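PDB 5F7U: cycloalternan-forming enzyme from Listeria monocytogenes serovar 1/2a, which is a multidomain protein of glycosyl hydrolase family 31, built round a TIM-barrel domain and carrying a family 6 carbohydrate-binding module. Local coordinates for residues M451-P459 against I531-M541. The protein carries 1 engineered substitution. Numbering follows the deposited sequence.
Sequences MNIVLWQVP and IDGFKTNGGEM. Engineered in segment 531-541: Asn537 (natural residue Asp). With GLC (alpha-D-glucopyranose), chain F; GLC (alpha-D-glucopyranose), chain B.
Leu455 and Lys535 sit at the middle of a parallel strand pair, 452-457 beside 534-536. These are the third and fourth strands of the TIM barrel. Leu455 N donates to Gly533 O and Leu455 O accepts from Lys535 N. Gln457 repeats the pattern between Lys535 O and Asn537 N.

At the start of the pair, Asp532 grips Ile453 twice. Asp532 N gives a bond of 2.8 Å to Ile453 O. Asp532 OD2 takes Ile453 N at 2.9 Å, on the anti side of the carboxylate. OD2 is shared with His447. A water lies within hydrogen-bonding distance of both Asp532 OD1 and Asn452 OD1.

Apolar contacts line the Leu455 face. Leu455 CD1 meets Ile531 CG2 at 3.9 Å, the two side chains crossing at about a right angle. Gln457 CG lies 3.5 Å from Phe534 CD1. The Gln457 chain bends at chi2 (-77°), and NE2 turns back to Trp456 O. Tyr570 and Arg522 hold OE1.

The other face bears Trp456 and Lys535, with Lys535 CD at the indole edge. Lys535 NZ makes a salt bridge with Glu400 and a weak bond of 3.4 Å to O3 of the chain F glucose. Chain B glucose C5 lies over the indole face, toward its rim. The engineered Asn537 has its amide nitrogen modelled too close to the chain F sugar, so its placement is doubtful.

The backbone ladder thus fixes the register that turns Trp456 and Lys535 to the glycan pocket.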
# COMPACT_ATOMS: atom_id res chain seq x y z
N MET A 451 18.84 -5.68 16.38
CA MET A 451 17.42 -5.80 16.08
C MET A 451 16.57 -5.15 17.16
O MET A 451 17.06 -4.76 18.21
CB MET A 451 17.01 -7.27 15.88
CG MET A 451 17.92 -8.03 14.94
SD MET A 451 17.35 -9.69 14.58
CE MET A 451 18.87 -10.33 13.89
N ASN A 452 15.29 -5.02 16.86
CA ASN A 452 14.33 -4.30 17.66
C ASN A 452 13.12 -5.19 17.72
O ASN A 452 12.73 -5.79 16.72
CB ASN A 452 13.97 -2.99 16.97
CG ASN A 452 15.16 -2.09 16.77
OD1 ASN A 452 15.39 -1.24 17.59
ND2 ASN A 452 15.94 -2.30 15.70
N ILE A 453 12.51 -5.29 18.89
CA ILE A 453 11.52 -6.35 19.11
C ILE A 453 10.13 -5.77 19.35
O ILE A 453 9.98 -4.80 20.09
CB ILE A 453 11.94 -7.28 20.29
CG1 ILE A 453 11.03 -8.52 20.38
CG2 ILE A 453 12.02 -6.52 21.63
CD1 ILE A 453 11.65 -9.65 21.20
N VAL A 454 9.12 -6.36 18.73
CA VAL A 454 7.73 -5.99 19.01
C VAL A 454 6.95 -7.19 19.56
O VAL A 454 7.29 -8.35 19.24
CB VAL A 454 7.00 -5.34 17.78
CG1 VAL A 454 7.79 -4.14 17.26
CG2 VAL A 454 6.76 -6.34 16.68
N LEU A 455 5.97 -6.93 20.41
CA LEU A 455 5.15 -8.00 21.00
C LEU A 455 3.71 -7.95 20.49
O LEU A 455 3.11 -6.89 20.37
CB LEU A 455 5.14 -7.87 22.54
CG LEU A 455 6.50 -7.96 23.25
CD1 LEU A 455 6.26 -7.95 24.76
CD2 LEU A 455 7.26 -9.23 22.84
N TRP A 456 3.15 -9.13 20.25
CA TRP A 456 1.79 -9.29 19.71
C TRP A 456 0.75 -8.88 20.76
O TRP A 456 0.89 -9.21 21.96
CB TRP A 456 1.63 -10.75 19.35
CG TRP A 456 0.40 -11.21 18.59
CD1 TRP A 456 0.27 -11.31 17.22
CD2 TRP A 456 -0.83 -11.71 19.15
NE1 TRP A 456 -0.97 -11.84 16.90
CE2 TRP A 456 -1.66 -12.10 18.06
CE3 TRP A 456 -1.31 -11.88 20.46
CZ2 TRP A 456 -2.94 -12.64 18.26
CZ3 TRP A 456 -2.61 -12.41 20.64
CH2 TRP A 456 -3.40 -12.78 19.55
N GLN A 457 -0.29 -8.19 20.29
CA GLN A 457 -1.40 -7.72 21.14
C GLN A 457 -2.74 -7.85 20.41
O GLN A 457 -2.78 -7.95 19.17
CB GLN A 457 -1.20 -6.24 21.50
CG GLN A 457 -0.01 -5.95 22.38
CD GLN A 457 -0.27 -6.31 23.83
OE1 GLN A 457 -0.85 -5.53 24.57
NE2 GLN A 457 0.12 -7.51 24.23
N VAL A 458 -3.81 -7.84 21.20
CA VAL A 458 -5.21 -7.75 20.73
C VAL A 458 -5.94 -6.65 21.52
O VAL A 458 -5.50 -6.28 22.62
CB VAL A 458 -5.97 -9.09 20.83
CG1 VAL A 458 -5.51 -10.05 19.76
CG2 VAL A 458 -5.80 -9.73 22.21
N PRO A 459 -7.08 -6.16 20.99
CA PRO A 459 -7.82 -5.06 21.66
C PRO A 459 -8.91 -5.57 22.61
O PRO A 459 -9.75 -4.80 23.07
CB PRO A 459 -8.46 -4.34 20.47
CG PRO A 459 -8.74 -5.45 19.48
CD PRO A 459 -7.57 -6.39 19.61
N ILE A 531 10.97 -3.17 25.23
CA ILE A 531 10.50 -3.50 23.87
C ILE A 531 10.40 -2.27 22.95
O ILE A 531 10.40 -1.11 23.42
CB ILE A 531 9.19 -4.32 23.87
CG1 ILE A 531 7.99 -3.45 24.27
CG2 ILE A 531 9.36 -5.58 24.73
CD1 ILE A 531 6.62 -4.08 24.01
N ASP A 532 10.27 -2.54 21.65
CA ASP A 532 10.33 -1.52 20.62
C ASP A 532 9.02 -1.36 19.87
O ASP A 532 8.99 -0.81 18.78
CB ASP A 532 11.48 -1.86 19.67
CG ASP A 532 12.80 -1.97 20.40
OD1 ASP A 532 13.30 -0.93 20.83
OD2 ASP A 532 13.29 -3.10 20.62
N GLY A 533 7.93 -1.84 20.47
CA GLY A 533 6.61 -1.60 19.89
C GLY A 533 5.74 -2.83 19.97
O GLY A 533 6.08 -3.80 20.65
N PHE A 534 4.61 -2.76 19.30
CA PHE A 534 3.60 -3.81 19.37
C PHE A 534 3.12 -4.22 18.00
O PHE A 534 2.95 -3.36 17.10
CB PHE A 534 2.39 -3.33 20.16
CG PHE A 534 2.69 -2.97 21.59
CD1 PHE A 534 2.86 -3.97 22.54
CD2 PHE A 534 2.82 -1.63 21.98
CE1 PHE A 534 3.12 -3.64 23.88
CE2 PHE A 534 3.11 -1.29 23.31
CZ PHE A 534 3.24 -2.30 24.27
N LYS A 535 2.86 -5.51 17.85
CA LYS A 535 2.11 -6.02 16.70
C LYS A 535 0.65 -6.09 17.11
O LYS A 535 0.21 -7.07 17.71
CB LYS A 535 2.66 -7.37 16.21
CG LYS A 535 1.87 -7.95 15.00
CD LYS A 535 2.52 -9.25 14.50
CE LYS A 535 1.77 -9.74 13.26
NZ LYS A 535 2.36 -11.02 12.70
N THR A 536 -0.07 -5.03 16.79
CA THR A 536 -1.47 -4.88 17.19
C THR A 536 -2.37 -5.52 16.15
O THR A 536 -2.69 -4.93 15.12
CB THR A 536 -1.82 -3.40 17.43
OG1 THR A 536 -1.08 -2.59 16.52
CG2 THR A 536 -1.43 -3.01 18.84
N ASN A 537 -2.72 -6.77 16.42
CA ASN A 537 -3.55 -7.58 15.54
C ASN A 537 -5.02 -7.40 15.86
O ASN A 537 -5.39 -6.91 16.92
CB ASN A 537 -3.21 -9.05 15.77
CG ASN A 537 -3.23 -9.85 14.50
OD1 ASN A 537 -4.08 -9.68 13.63
ND2 ASN A 537 -2.23 -10.70 14.35
N GLY A 538 -5.87 -7.87 14.94
CA GLY A 538 -7.31 -7.81 15.13
C GLY A 538 -7.87 -6.40 15.01
O GLY A 538 -7.26 -5.51 14.39
N GLY A 539 -9.03 -6.20 15.61
CA GLY A 539 -9.70 -4.90 15.55
C GLY A 539 -10.98 -4.94 14.74
O GLY A 539 -11.79 -4.00 14.83
N GLU A 540 -11.18 -6.02 13.97
CA GLU A 540 -12.39 -6.16 13.13
C GLU A 540 -13.52 -6.83 13.93
O GLU A 540 -14.13 -7.80 13.49
CB GLU A 540 -12.09 -6.99 11.86
CG GLU A 540 -10.76 -6.64 11.15
CD GLU A 540 -9.54 -7.39 11.69
OE1 GLU A 540 -8.46 -7.31 11.07
OE2 GLU A 540 -9.62 -8.09 12.72
N MET A 541 -13.76 -6.31 15.13
CA MET A 541 -14.47 -7.05 16.15
C MET A 541 -15.72 -6.34 16.67
O MET A 541 -16.36 -6.82 17.59
CB MET A 541 -13.51 -7.32 17.32
CG MET A 541 -12.41 -8.29 16.95
SD MET A 541 -10.99 -8.06 18.03
CE MET A 541 -10.08 -9.54 17.61
C1 GLC F . -3.54 -13.60 13.40
C2 GLC F . -2.46 -12.89 12.55
C3 GLC F . -1.21 -13.76 12.31
C4 GLC F . -0.67 -14.31 13.64
C5 GLC F . -1.80 -14.86 14.52
C6 GLC F . -1.34 -15.26 15.92
O2 GLC F . -3.04 -12.34 11.37
O3 GLC F . -0.17 -13.02 11.66
O4 GLC F . 0.29 -15.36 13.39
O5 GLC F . -2.92 -13.96 14.65
O6 GLC F . -2.47 -15.92 16.53
C1 GLC B . -2.05 -17.13 17.21
C2 GLC B . -3.28 -17.86 17.77
C3 GLC B . -3.81 -17.17 19.03
C4 GLC B . -2.70 -16.95 20.05
C5 GLC B . -1.58 -16.15 19.38
C6 GLC B . -0.42 -15.78 20.30
O2 GLC B . -4.32 -17.88 16.79
O3 GLC B . -4.87 -17.95 19.60
O4 GLC B . -3.24 -16.25 21.18
O5 GLC B . -1.08 -16.89 18.25
O6 GLC B . 0.30 -16.97 20.64
O HOH W 1 16.21 -0.50 20.39